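Collagen adhesin (Staphylococcus aureus, PDB 2F68) probably binds collagen at the bacterial surface, its two linked beta-rich domains thought to close around the collagen triple helix in a "collagen hug". Local coordinates at residues 186-191 / 272-277; 20-25 / 135-140; 177-182 / 244-249; 67-72 / 298-303; 27-32 / 113-118. All coordinates share one frame; numbering follows the deposited sequence.

Interaction 1: 186-191 / 272-277; sequences IKDQIQ and NNSQAW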
# COMPACT_ATOMS: atom_id res chain seq x y z
N ILE A 186 -8.22 -24.43 -3.92
CA ILE A 186 -7.66 -23.39 -3.07
C ILE A 186 -8.67 -22.99 -1.99
O ILE A 186 -9.80 -22.58 -2.31
CB ILE A 186 -7.24 -22.12 -3.88
CG1 ILE A 186 -6.42 -22.50 -5.13
CG2 ILE A 186 -6.50 -21.11 -2.99
CD1 ILE A 186 -5.07 -23.17 -4.87
N LYS A 187 -8.28 -23.11 -0.73
CA LYS A 187 -9.13 -22.73 0.39
C LYS A 187 -8.55 -21.52 1.13
O LYS A 187 -7.65 -21.66 1.96
CB LYS A 187 -9.34 -23.91 1.35
CG LYS A 187 -10.22 -25.02 0.80
CD LYS A 187 -10.50 -26.08 1.85
CE LYS A 187 -11.36 -27.20 1.29
NZ LYS A 187 -11.63 -28.26 2.31
N ASP A 188 -9.08 -20.34 0.82
CA ASP A 188 -8.60 -19.09 1.38
C ASP A 188 -9.41 -18.65 2.60
O ASP A 188 -10.63 -18.79 2.63
CB ASP A 188 -8.61 -17.99 0.31
CG ASP A 188 -7.90 -16.72 0.74
OD1 ASP A 188 -8.47 -15.95 1.54
OD2 ASP A 188 -6.76 -16.50 0.28
N GLN A 189 -8.71 -18.13 3.60
CA GLN A 189 -9.33 -17.60 4.82
C GLN A 189 -8.76 -16.22 5.13
O GLN A 189 -7.56 -16.07 5.33
CB GLN A 189 -9.11 -18.54 6.01
CG GLN A 189 -9.62 -19.97 5.84
CD GLN A 189 -8.60 -20.89 5.19
OE1 GLN A 189 -7.39 -20.75 5.39
NE2 GLN A 189 -9.09 -21.84 4.40
N ILE A 190 -9.64 -15.22 5.16
CA ILE A 190 -9.24 -13.85 5.48
C ILE A 190 -9.42 -13.60 6.98
O ILE A 190 -10.51 -13.77 7.52
CB ILE A 190 -10.04 -12.80 4.65
CG1 ILE A 190 -10.08 -13.20 3.17
CG2 ILE A 190 -9.43 -11.41 4.82
CD1 ILE A 190 -11.23 -12.61 2.39
N GLN A 191 -8.33 -13.20 7.63
CA GLN A 191 -8.31 -13.04 9.09
C GLN A 191 -9.01 -11.75 9.55
O GLN A 191 -9.45 -10.95 8.73
CB GLN A 191 -6.87 -13.09 9.63
CG GLN A 191 -6.09 -14.36 9.24
CD GLN A 191 -6.75 -15.64 9.71
OE1 GLN A 191 -7.03 -16.54 8.91
NE2 GLN A 191 -7.01 -15.74 11.01
N ASN A 272 -3.72 -12.90 5.58
CA ASN A 272 -4.58 -13.73 4.75
C ASN A 272 -3.95 -15.12 4.60
O ASN A 272 -2.76 -15.23 4.30
CB ASN A 272 -4.81 -13.08 3.38
CG ASN A 272 -5.80 -13.85 2.51
OD1 ASN A 272 -5.66 -13.88 1.29
ND2 ASN A 272 -6.80 -14.46 3.13
N ASN A 273 -4.74 -16.16 4.85
CA ASN A 273 -4.26 -17.53 4.82
C ASN A 273 -4.93 -18.37 3.73
O ASN A 273 -6.11 -18.18 3.44
CB ASN A 273 -4.46 -18.20 6.19
CG ASN A 273 -3.69 -17.49 7.30
OD1 ASN A 273 -2.62 -16.94 7.09
ND2 ASN A 273 -4.26 -17.52 8.50
N SER A 274 -4.17 -19.29 3.14
CA SER A 274 -4.69 -20.16 2.08
C SER A 274 -3.99 -21.52 2.04
O SER A 274 -2.79 -21.63 2.31
CB SER A 274 -4.59 -19.48 0.72
OG SER A 274 -3.24 -19.23 0.36
N GLN A 275 -4.77 -22.55 1.70
CA GLN A 275 -4.25 -23.92 1.54
C GLN A 275 -4.49 -24.39 0.11
O GLN A 275 -5.53 -24.08 -0.49
CB GLN A 275 -4.92 -24.88 2.53
CG GLN A 275 -4.65 -24.56 4.01
CD GLN A 275 -5.60 -23.52 4.58
OE1 GLN A 275 -6.80 -23.55 4.34
NE2 GLN A 275 -5.04 -22.58 5.35
N ALA A 276 -3.54 -25.14 -0.44
CA ALA A 276 -3.58 -25.54 -1.84
C ALA A 276 -3.53 -27.05 -2.06
O ALA A 276 -2.73 -27.76 -1.43
CB ALA A 276 -2.47 -24.85 -2.62
N TRP A 277 -4.38 -27.54 -2.96
CA TRP A 277 -4.39 -28.93 -3.39
C TRP A 277 -4.18 -29.02 -4.90
O TRP A 277 -5.09 -28.71 -5.68
CB TRP A 277 -5.70 -29.62 -3.00
CG TRP A 277 -5.83 -29.94 -1.54
CD1 TRP A 277 -5.51 -31.12 -0.93
CD2 TRP A 277 -6.31 -29.07 -0.51
NE1 TRP A 277 -5.77 -31.04 0.42
CE2 TRP A 277 -6.25 -29.79 0.70
CE3 TRP A 277 -6.78 -27.75 -0.49
CZ2 TRP A 277 -6.65 -29.24 1.93
CZ3 TRP A 277 -7.17 -27.20 0.73
CH2 TRP A 277 -7.11 -27.94 1.92
O HOH W 1 -6.31 -20.08 8.40
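Gln-189 and Gln-275 lay their terminal amides side by side, only 6° from coplanar, and trade two hydrogen bonds: Gln-189 NE2 gives to Gln-275 OE1 at 2.9 Å, and Gln-275 NE2 gives to Gln-189 OE1 at 3.0 Å. Both side chains bend at chi2, near +85°, which folds each amide back over the strands to meet the other. Glutamine suits both places because one amide supplies donor and acceptor together. A water bridges onward, donating to Gln-189 OE1 and accepting from Asn-273 ND2. On the opposite, buried face, Asn-272 ND2 reaches the syn side of Asp-188 OD1 at 2.7 Å, an almost straight bond that probably steadies the carboxylate inside the domain; the same nitrogen makes a weak bond to Gln-189 O. Asn-272 OD1 is taken up by Tyr-258 OH, and Ser-274 OG by Phe-291 O and Tyr-153 OH, so these buried polar ends are satisfied. The backbones run antiparallel. Lys-187 and Gln-275 exchange N-H and C=O, as do Gln-189 and Asn-273, where Gln-189 N sits just 2.6 Å from Asn-273 O. Ile-186 CD1 packs on Ala-276 CB at 3.8 Å, small against branched, while the extended aliphatic chain of Lys-187 crosses the Trp-277 ring at a slant, Lys-187 CD 3.7 Å from Trp-277 CZ3. Strand 184-190 is thus held on one side by strand 269-278 and on the other by strand 239-244; the buried face of Ile-186, Asp-188 and Ile-190 packs on strands 166-173 and 252-262 of the facing sheet.

Interaction 2: 20-25 / 135-140; sequences LTVSPS and KSTNVT
The peptide carbonyls of Leu-20 and Ser-25 are the flat groups met here, each at its oxygen: Thr-137 CG2 rests 3.4 Å from Leu-20 O, and Thr-140 N points almost straight at Ser-25 O, 2.7 Å away. The side chains of the two nearly parallel strands mesh between them. Thr-137 turns its methyl toward Leu-20 and Val-22: with OG1 anti to the backbone N (chi1 170°), CG2 lies between N and carbonyl carbon, where it touches Val-22 CG2 at 3.5 Å and Leu-20 CG at 3.8 Å. Further along, Val-22 CG1 meets Val-139 CG2 at 3.7 Å, the two side chains crossing at about a right angle. The compact, beta-branched Val-22, Thr-137 and Val-139 suit such a narrow gap, and Leu-20 CB against Lys-135 CB, 3.9 Å apart, closes its far end while the lysine amine leads away. Thr-21 and Ser-23 pair with strand 31-40, but past the cis peptide before Pro-24 the chain swings over to strand 135-141, where Ser-25 O and then Ile-27 bond to Thr-140. An early strand that changes partner at a cis-proline, from strand 31-40 to a parallel pairing with strand 135-141, recalls the A-to-A' switch of V-type immunoglobulin folds.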
# COMPACT_ATOMS: atom_id res chain seq x y z
N LEU A 20 15.09 17.35 7.83
CA LEU A 20 14.36 16.40 7.00
C LEU A 20 15.19 15.13 6.81
O LEU A 20 16.25 15.16 6.17
CB LEU A 20 13.99 17.02 5.65
CG LEU A 20 13.11 16.22 4.68
CD1 LEU A 20 11.66 16.19 5.13
CD2 LEU A 20 13.22 16.80 3.28
N THR A 21 14.71 14.02 7.37
CA THR A 21 15.42 12.74 7.31
C THR A 21 14.52 11.61 6.81
O THR A 21 13.34 11.54 7.16
CB THR A 21 15.99 12.34 8.69
OG1 THR A 21 14.96 12.45 9.69
CG2 THR A 21 17.17 13.22 9.08
N VAL A 22 15.09 10.74 5.98
CA VAL A 22 14.39 9.55 5.50
C VAL A 22 15.18 8.29 5.87
O VAL A 22 16.33 8.12 5.46
CB VAL A 22 14.13 9.59 3.97
CG1 VAL A 22 13.24 8.43 3.55
CG2 VAL A 22 13.49 10.90 3.56
N SER A 23 14.55 7.42 6.65
CA SER A 23 15.15 6.17 7.08
C SER A 23 14.20 4.99 6.84
O SER A 23 13.03 5.06 7.22
CB SER A 23 15.55 6.24 8.56
OG SER A 23 16.23 5.06 8.96
N PRO A 24 14.69 3.91 6.20
CA PRO A 24 16.06 3.72 5.70
C PRO A 24 16.34 4.48 4.40
O PRO A 24 15.42 4.80 3.65
CB PRO A 24 16.14 2.22 5.46
CG PRO A 24 14.74 1.83 5.14
CD PRO A 24 13.85 2.72 5.95
N SER A 25 17.62 4.76 4.15
CA SER A 25 18.05 5.51 2.97
C SER A 25 18.21 4.63 1.74
O SER A 25 18.28 5.13 0.61
CB SER A 25 19.35 6.27 3.26
OG SER A 25 20.39 5.38 3.63
N LYS A 135 15.85 22.15 3.22
CA LYS A 135 16.39 20.85 3.59
C LYS A 135 16.09 19.78 2.53
O LYS A 135 15.00 19.74 1.97
CB LYS A 135 15.86 20.40 4.95
CG LYS A 135 16.06 21.41 6.08
CD LYS A 135 17.53 21.59 6.45
CE LYS A 135 17.74 22.84 7.29
NZ LYS A 135 19.17 23.01 7.67
N SER A 136 17.08 18.93 2.27
CA SER A 136 16.96 17.86 1.28
C SER A 136 17.66 16.58 1.73
O SER A 136 18.70 16.63 2.39
CB SER A 136 17.52 18.32 -0.07
OG SER A 136 18.88 18.69 0.03
N THR A 137 17.08 15.44 1.37
CA THR A 137 17.63 14.13 1.71
C THR A 137 17.40 13.11 0.59
O THR A 137 16.41 13.21 -0.15
CB THR A 137 17.08 13.60 3.07
OG1 THR A 137 17.45 12.23 3.24
CG2 THR A 137 15.56 13.73 3.13
N ASN A 138 18.30 12.14 0.47
CA ASN A 138 18.29 11.19 -0.64
C ASN A 138 17.86 9.78 -0.26
O ASN A 138 18.17 9.29 0.83
CB ASN A 138 19.67 11.14 -1.31
CG ASN A 138 20.05 12.46 -1.96
OD1 ASN A 138 21.21 12.88 -1.91
ND2 ASN A 138 19.08 13.13 -2.58
N VAL A 139 17.13 9.13 -1.17
CA VAL A 139 16.69 7.75 -1.01
C VAL A 139 17.13 6.93 -2.23
O VAL A 139 16.81 7.29 -3.37
CB VAL A 139 15.15 7.64 -0.85
CG1 VAL A 139 14.75 6.22 -0.43
CG2 VAL A 139 14.63 8.65 0.16
N THR A 140 17.86 5.85 -1.98
CA THR A 140 18.34 4.97 -3.04
C THR A 140 17.36 3.83 -3.28
O THR A 140 17.10 3.02 -2.38
CB THR A 140 19.75 4.41 -2.72
OG1 THR A 140 20.62 5.49 -2.34
CG2 THR A 140 20.34 3.70 -3.93
O HOH W 2 20.63 7.50 -0.02

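Interaction 3: 177-182 / 244-249; sequences KSYVSK and IPQGYG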
# COMPACT_ATOMS: atom_id res chain seq x y z
N LYS A 177 1.80 -21.99 -16.37
CA LYS A 177 0.84 -22.60 -17.31
C LYS A 177 1.16 -24.06 -17.63
O LYS A 177 1.13 -24.48 -18.79
CB LYS A 177 0.73 -21.77 -18.60
CG LYS A 177 0.32 -20.32 -18.39
CD LYS A 177 0.41 -19.52 -19.69
CE LYS A 177 0.20 -18.03 -19.46
NZ LYS A 177 1.34 -17.41 -18.73
N SER A 178 1.46 -24.83 -16.58
CA SER A 178 1.82 -26.24 -16.72
C SER A 178 0.59 -27.14 -16.71
O SER A 178 -0.46 -26.77 -16.18
CB SER A 178 2.80 -26.65 -15.62
OG SER A 178 2.23 -26.46 -14.33
N TYR A 179 0.73 -28.33 -17.29
CA TYR A 179 -0.33 -29.34 -17.29
C TYR A 179 -0.53 -29.89 -15.88
O TYR A 179 0.43 -30.16 -15.16
CB TYR A 179 0.00 -30.47 -18.27
CG TYR A 179 -1.03 -31.58 -18.32
CD1 TYR A 179 -2.14 -31.48 -19.17
CD2 TYR A 179 -0.91 -32.72 -17.53
CE1 TYR A 179 -3.10 -32.49 -19.22
CE2 TYR A 179 -1.86 -33.74 -17.58
CZ TYR A 179 -2.95 -33.62 -18.43
OH TYR A 179 -3.89 -34.62 -18.48
N VAL A 180 -1.80 -30.05 -15.50
CA VAL A 180 -2.15 -30.55 -14.18
C VAL A 180 -2.92 -31.88 -14.27
O VAL A 180 -3.78 -32.06 -15.13
CB VAL A 180 -2.91 -29.47 -13.34
CG1 VAL A 180 -4.35 -29.29 -13.81
CG2 VAL A 180 -2.85 -29.79 -11.85
N SER A 181 -2.58 -32.81 -13.38
CA SER A 181 -3.15 -34.16 -13.39
C SER A 181 -4.46 -34.27 -12.60
O SER A 181 -5.24 -35.20 -12.80
CB SER A 181 -2.13 -35.18 -12.88
OG SER A 181 -1.71 -34.87 -11.57
N LYS A 182 -4.68 -33.32 -11.69
CA LYS A 182 -5.88 -33.30 -10.85
C LYS A 182 -6.51 -31.91 -10.76
O LYS A 182 -5.95 -30.94 -11.26
CB LYS A 182 -5.58 -33.87 -9.46
CG LYS A 182 -4.45 -33.15 -8.70
CD LYS A 182 -4.25 -33.72 -7.30
CE LYS A 182 -5.28 -33.19 -6.32
NZ LYS A 182 -5.08 -33.74 -4.95
N ILE A 244 -10.98 -25.53 -9.46
CA ILE A 244 -10.75 -25.49 -10.91
C ILE A 244 -10.50 -26.90 -11.43
O ILE A 244 -9.58 -27.58 -10.97
CB ILE A 244 -9.57 -24.55 -11.29
CG1 ILE A 244 -9.74 -23.16 -10.68
CG2 ILE A 244 -9.42 -24.46 -12.81
CD1 ILE A 244 -8.46 -22.35 -10.57
N PRO A 245 -11.33 -27.36 -12.40
CA PRO A 245 -11.14 -28.67 -13.04
C PRO A 245 -9.80 -28.77 -13.76
O PRO A 245 -9.25 -27.76 -14.19
CB PRO A 245 -12.29 -28.72 -14.06
CG PRO A 245 -13.31 -27.77 -13.54
CD PRO A 245 -12.52 -26.66 -12.92
N GLN A 246 -9.30 -30.00 -13.90
CA GLN A 246 -7.97 -30.24 -14.48
C GLN A 246 -7.90 -29.93 -15.98
O GLN A 246 -6.81 -29.67 -16.51
CB GLN A 246 -7.49 -31.66 -14.19
CG GLN A 246 -8.27 -32.78 -14.88
CD GLN A 246 -7.67 -34.15 -14.63
OE1 GLN A 246 -6.97 -34.69 -15.48
NE2 GLN A 246 -7.92 -34.70 -13.45
N GLY A 247 -9.05 -29.98 -16.65
CA GLY A 247 -9.13 -29.68 -18.08
C GLY A 247 -8.93 -28.21 -18.40
O GLY A 247 -8.38 -27.86 -19.44
N TYR A 248 -9.40 -27.35 -17.49
CA TYR A 248 -9.26 -25.90 -17.65
C TYR A 248 -8.09 -25.34 -16.84
O TYR A 248 -7.58 -24.26 -17.15
CB TYR A 248 -10.57 -25.20 -17.27
CG TYR A 248 -11.75 -25.58 -18.13
CD1 TYR A 248 -11.86 -25.12 -19.44
CD2 TYR A 248 -12.75 -26.41 -17.63
CE1 TYR A 248 -12.95 -25.47 -20.23
CE2 TYR A 248 -13.84 -26.77 -18.42
CZ TYR A 248 -13.93 -26.30 -19.72
OH TYR A 248 -15.01 -26.65 -20.51
N GLY A 249 -7.68 -26.08 -15.81
CA GLY A 249 -6.53 -25.70 -14.99
C GLY A 249 -5.21 -25.84 -15.72
O GLY A 249 -4.26 -25.10 -15.45
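Val-180 and Gln-246 make most of the van der Waals contact between the loop 177-182 and the short helix 246-249. Val-180 CG1 lies 3.7 Å from Gln-246 O and 4.0 Å from its CB, because chi1 of 74° swings this methyl between backbone N and carbonyl carbon while CG2 takes the anti place. The same methyl also reaches Gly-249, 4.0 Å from its carbonyl carbon; glycine suits this spot, as it has no side chain on the side turned to the valine. Gln-246 CB in turn rests 3.4 Å from Lys-182 O. Pro-245 is the N-cap of the helix, a single turn that follows strand 239-244 directly and is closed by Gly-249 N bonding to Pro-245 O at 2.8 Å. In the collagen-binding domain the loop linking strands 166-173 and 184-190 thus lies over the helical turn linking strands 239-244 and 252-262. Polar approaches are of a looser kind. The extended side chain of Gln-246 carries its amide over the carbonyl of Ser-181, with NE2 2.8 Å from Ser-181 O, yet the N-H points too far aside for this to count as a hydrogen bond. Firmer ties run through neighbours: Ser-250 OG joins Val-180 N and Gln-246 O, and Asp-183 OD1 accepts from Gln-246 N. Lys-182 NZ turns away to a salt bridge with Glu-285, and Ser-181 OG bonds to Gln-279 O.

Interaction 4: 67-72 / 298-303; sequences YSKTVP and INANAG
Strands 69-72 and 300-303 run in the same direction, 25° apart with axes 6.5 Å from each other, so that Val-71 lies over Ala-302 and Lys-69 over Ala-300 with side chains rather than peptides filling the gap. At the start of the pair Ile-298 drives its delta methyl onto Tyr-67. CD1 stands 3.5 Å from the ring centroid and a mere 8° off the normal, a CH-pi contact over the middle of one face. With both chi1 and chi2 near -60°, the isoleucine chain curls so that CG1 and CD1 cross the tyrosine at about a right angle, while CG2 touches Tyr-67 CB at 3.6 Å. An isoleucine, whose delta methyl extends past its branch, can place CD1 over the ring and CG2 on the CB. Further on the partners become smaller. Lys-69 contributes its methylenes, Lys-69 CG meeting Ala-300 CB at 3.8 Å and Lys-69 CE approaching Ile-298 O at 3.7 Å. Val-71 spans the backbone of Asn-301: CG2 leans on Ala-300 O at 3.4 Å, and CG1 on Ala-302 N at 3.6 Å. The slight methyls of the two alanines let the strands come this near without pushing lysine or valine aside. Both strands are hung from others: strand 62-75 bonds to strand 78-86 through Lys-69 and Val-71, strand 300-307 bonds through Asn-301 and Gly-303 to strand 104-116, and strand 104-116 pairs with strand 62-75 as well. Strand 300-307, from the end of the chain, thereby joins the sheet of the N-terminal Ig-like part, consistent with the latch of the collagen hug.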
# COMPACT_ATOMS: atom_id res chain seq x y z
N TYR A 67 1.85 7.40 1.16
CA TYR A 67 0.64 6.69 1.59
C TYR A 67 -0.36 7.66 2.22
O TYR A 67 -0.02 8.39 3.15
CB TYR A 67 0.98 5.56 2.55
CG TYR A 67 1.73 4.40 1.91
CD1 TYR A 67 3.12 4.32 1.97
CD2 TYR A 67 1.04 3.39 1.24
CE1 TYR A 67 3.80 3.26 1.38
CE2 TYR A 67 1.71 2.33 0.65
CZ TYR A 67 3.10 2.27 0.73
OH TYR A 67 3.77 1.22 0.15
N SER A 68 -1.59 7.65 1.70
CA SER A 68 -2.63 8.61 2.08
C SER A 68 -3.00 8.53 3.56
O SER A 68 -3.64 7.57 4.00
CB SER A 68 -3.87 8.44 1.20
OG SER A 68 -3.57 8.68 -0.16
N LYS A 69 -2.61 9.55 4.32
CA LYS A 69 -2.90 9.64 5.75
C LYS A 69 -3.21 11.07 6.19
O LYS A 69 -2.68 12.03 5.63
CB LYS A 69 -1.74 9.08 6.58
CG LYS A 69 -1.69 7.56 6.69
CD LYS A 69 -2.71 7.03 7.69
CE LYS A 69 -2.66 5.51 7.77
NZ LYS A 69 -3.65 4.97 8.75
N THR A 70 -4.08 11.19 7.19
CA THR A 70 -4.43 12.49 7.77
C THR A 70 -4.24 12.44 9.29
O THR A 70 -5.03 11.83 10.01
CB THR A 70 -5.87 12.91 7.41
OG1 THR A 70 -6.08 12.76 6.00
CG2 THR A 70 -6.13 14.36 7.80
N VAL A 71 -3.18 13.09 9.77
CA VAL A 71 -2.83 13.09 11.19
C VAL A 71 -2.92 14.50 11.78
O VAL A 71 -2.26 15.42 11.29
CB VAL A 71 -1.41 12.50 11.43
CG1 VAL A 71 -1.13 12.35 12.92
CG2 VAL A 71 -1.26 11.15 10.74
N PRO A 72 -3.75 14.67 12.83
CA PRO A 72 -3.91 15.99 13.46
C PRO A 72 -2.73 16.39 14.35
O PRO A 72 -2.08 15.53 14.95
CB PRO A 72 -5.17 15.82 14.30
CG PRO A 72 -5.21 14.37 14.64
CD PRO A 72 -4.59 13.65 13.47
N ILE A 298 0.10 1.08 7.42
CA ILE A 298 0.91 2.28 7.27
C ILE A 298 0.97 3.10 8.56
O ILE A 298 -0.06 3.37 9.18
CB ILE A 298 0.41 3.17 6.09
CG1 ILE A 298 0.41 2.39 4.76
CG2 ILE A 298 1.22 4.47 5.98
CD1 ILE A 298 1.75 1.73 4.39
N ASN A 299 2.18 3.47 8.96
CA ASN A 299 2.41 4.27 10.15
C ASN A 299 2.60 5.75 9.82
O ASN A 299 3.42 6.10 8.97
CB ASN A 299 3.64 3.75 10.92
CG ASN A 299 3.51 2.29 11.32
OD1 ASN A 299 2.46 1.85 11.80
ND2 ASN A 299 4.59 1.54 11.14
N ALA A 300 1.82 6.59 10.49
CA ALA A 300 1.90 8.04 10.31
C ALA A 300 1.60 8.77 11.62
O ALA A 300 0.52 8.61 12.19
CB ALA A 300 0.97 8.50 9.20
N ASN A 301 2.56 9.57 12.08
CA ASN A 301 2.44 10.31 13.33
C ASN A 301 2.89 11.76 13.21
O ASN A 301 3.80 12.07 12.43
CB ASN A 301 3.23 9.61 14.44
CG ASN A 301 2.68 8.23 14.79
OD1 ASN A 301 1.48 8.06 14.99
ND2 ASN A 301 3.57 7.25 14.86
N ALA A 302 2.26 12.64 13.98
CA ALA A 302 2.61 14.06 14.00
C ALA A 302 2.44 14.65 15.40
O ALA A 302 1.39 14.49 16.03
CB ALA A 302 1.79 14.82 12.98
N GLY A 303 3.47 15.34 15.87
CA GLY A 303 3.46 15.97 17.18
C GLY A 303 3.81 17.45 17.13
O GLY A 303 4.45 17.90 16.19

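Interaction 5: 27-32 / 113-118; sequences IEDGGK and QGRNLT
Asp-29 and Arg-115 meet at a slant, carboxylate and guanidinium planes 78° apart, with Asp-29 OD1 beside the guanidinium edge. The salt bridge is a long one, OD1 to Arg-115 NE at 3.5 Å, and the bent arginine chain also brings CD alongside. The same oxygen has a shorter partner in Asn-116 N, at 2.8 Å and nearly straight. Holding CG anti to the backbone N (chi1 -174°) swings the carboxylate across to the strand, and aspartate is just long enough to take the peptide N-H and the arginine together. Gln-113, extended beyond CG, reaches Gly-30 O with NE2 in a weak bond. Ile-27 sets CD1 against the backbone of Gly-114, 3.8 Å from CA, a closeness that the bare glycine permits. Asn-116 sends its amide the other way, to Val-141 O. The backbone binds more firmly: Gly-30 N donates to Gly-114 O at 2.8 Å and Gly-114 N to Gly-31 O at 3.0 Å. Two residues therefore face one, a G1 beta bulge. Its first glycine, Gly-30, has the positive phi of 82° that also suits the third position of the type II turn from Glu-28 to Gly-31. Turn and bulge together are the classic pairing, here where the hairpin of strands 17-27 and 31-40 meets strand 104-116 of the Ig-like domain.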
# COMPACT_ATOMS: atom_id res chain seq x y z
N ILE A 27 16.46 1.36 -0.19
CA ILE A 27 15.29 0.49 -0.31
C ILE A 27 15.23 -0.22 -1.66
O ILE A 27 15.85 0.21 -2.63
CB ILE A 27 13.95 1.25 -0.06
CG1 ILE A 27 13.87 2.52 -0.93
CG2 ILE A 27 13.78 1.57 1.42
CD1 ILE A 27 12.47 3.10 -1.06
N GLU A 28 14.48 -1.32 -1.71
CA GLU A 28 14.27 -2.08 -2.95
C GLU A 28 13.11 -1.48 -3.75
O GLU A 28 12.44 -0.55 -3.28
CB GLU A 28 14.00 -3.55 -2.65
CG GLU A 28 15.13 -4.28 -1.90
CD GLU A 28 16.38 -4.46 -2.75
OE1 GLU A 28 16.26 -4.75 -3.96
OE2 GLU A 28 17.49 -4.33 -2.19
N ASP A 29 12.88 -2.00 -4.95
CA ASP A 29 11.78 -1.55 -5.81
C ASP A 29 10.43 -1.93 -5.20
O ASP A 29 10.14 -3.11 -4.98
CB ASP A 29 11.91 -2.13 -7.22
CG ASP A 29 10.87 -1.59 -8.18
OD1 ASP A 29 10.66 -0.35 -8.22
OD2 ASP A 29 10.26 -2.39 -8.92
N GLY A 30 9.61 -0.92 -4.93
CA GLY A 30 8.32 -1.11 -4.26
C GLY A 30 8.45 -1.23 -2.76
O GLY A 30 7.55 -1.72 -2.08
N GLY A 31 9.59 -0.77 -2.23
CA GLY A 31 9.87 -0.83 -0.80
C GLY A 31 9.34 0.37 -0.03
O GLY A 31 9.05 1.42 -0.62
N LYS A 32 9.21 0.21 1.28
CA LYS A 32 8.69 1.26 2.15
C LYS A 32 9.79 1.93 2.96
O LYS A 32 10.71 1.27 3.44
CB LYS A 32 7.63 0.69 3.11
CG LYS A 32 6.36 0.20 2.43
CD LYS A 32 5.39 -0.38 3.44
CE LYS A 32 4.14 -0.93 2.76
NZ LYS A 32 3.18 -1.50 3.74
N GLN A 113 6.38 5.07 -0.47
CA GLN A 113 6.80 3.94 -1.30
C GLN A 113 7.72 4.41 -2.43
O GLN A 113 7.41 5.37 -3.14
CB GLN A 113 5.58 3.21 -1.88
CG GLN A 113 5.90 1.85 -2.50
CD GLN A 113 4.68 1.17 -3.10
OE1 GLN A 113 3.82 1.81 -3.69
NE2 GLN A 113 4.61 -0.15 -2.95
N GLY A 114 8.86 3.73 -2.58
CA GLY A 114 9.84 4.07 -3.61
C GLY A 114 9.81 3.11 -4.78
O GLY A 114 9.79 1.89 -4.60
N ARG A 115 9.83 3.67 -5.99
CA ARG A 115 9.78 2.88 -7.22
C ARG A 115 10.88 3.26 -8.19
O ARG A 115 11.19 4.44 -8.37
CB ARG A 115 8.41 3.05 -7.90
CG ARG A 115 7.29 2.20 -7.32
CD ARG A 115 7.32 0.75 -7.82
NE ARG A 115 7.44 0.67 -9.28
CZ ARG A 115 6.42 0.72 -10.14
NH1 ARG A 115 5.18 0.87 -9.70
NH2 ARG A 115 6.65 0.63 -11.44
N ASN A 116 11.48 2.25 -8.82
CA ASN A 116 12.44 2.45 -9.90
C ASN A 116 11.76 2.20 -11.24
O ASN A 116 11.58 1.05 -11.66
CB ASN A 116 13.66 1.54 -9.72
CG ASN A 116 14.89 2.03 -10.48
OD1 ASN A 116 14.80 2.44 -11.64
ND2 ASN A 116 16.04 1.98 -9.83
N LEU A 117 11.36 3.29 -11.91
CA LEU A 117 10.57 3.21 -13.13
C LEU A 117 11.36 2.75 -14.35
O LEU A 117 10.88 1.93 -15.13
CB LEU A 117 9.90 4.57 -13.42
CG LEU A 117 8.87 5.12 -12.42
CD1 LEU A 117 8.57 6.58 -12.74
CD2 LEU A 117 7.59 4.29 -12.40
N THR A 118 12.57 3.28 -14.50
CA THR A 118 13.43 2.96 -15.65
C THR A 118 14.18 1.64 -15.50
O THR A 118 14.74 1.13 -16.47
CB THR A 118 14.43 4.10 -15.96
OG1 THR A 118 15.08 4.50 -14.75
CG2 THR A 118 13.72 5.30 -16.57

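Along the chain, interaction 5 is nested inside the loop that interaction 2 closes, and the two touch, with centres 14 Å apart. Interactions 1 and 3 follow, their segments alternating; centres 19 Å apart, they belong to the collagen-binding domain. Interactions 2, 4 and 5 reach one mixed sheet of the N-terminal, Ig-like part, and strand 104-116 is a common neighbour of interactions 4 and 5, which touch where Tyr-67 meets Lys-32 and Gln-113. Interaction 4 encloses both contacts of the other domain, since its second segment comes from the chain's end. Its centre lies about 32 Å from that of interaction 1, and this return to the N-terminal sheet is consistent with the collagen-hug model.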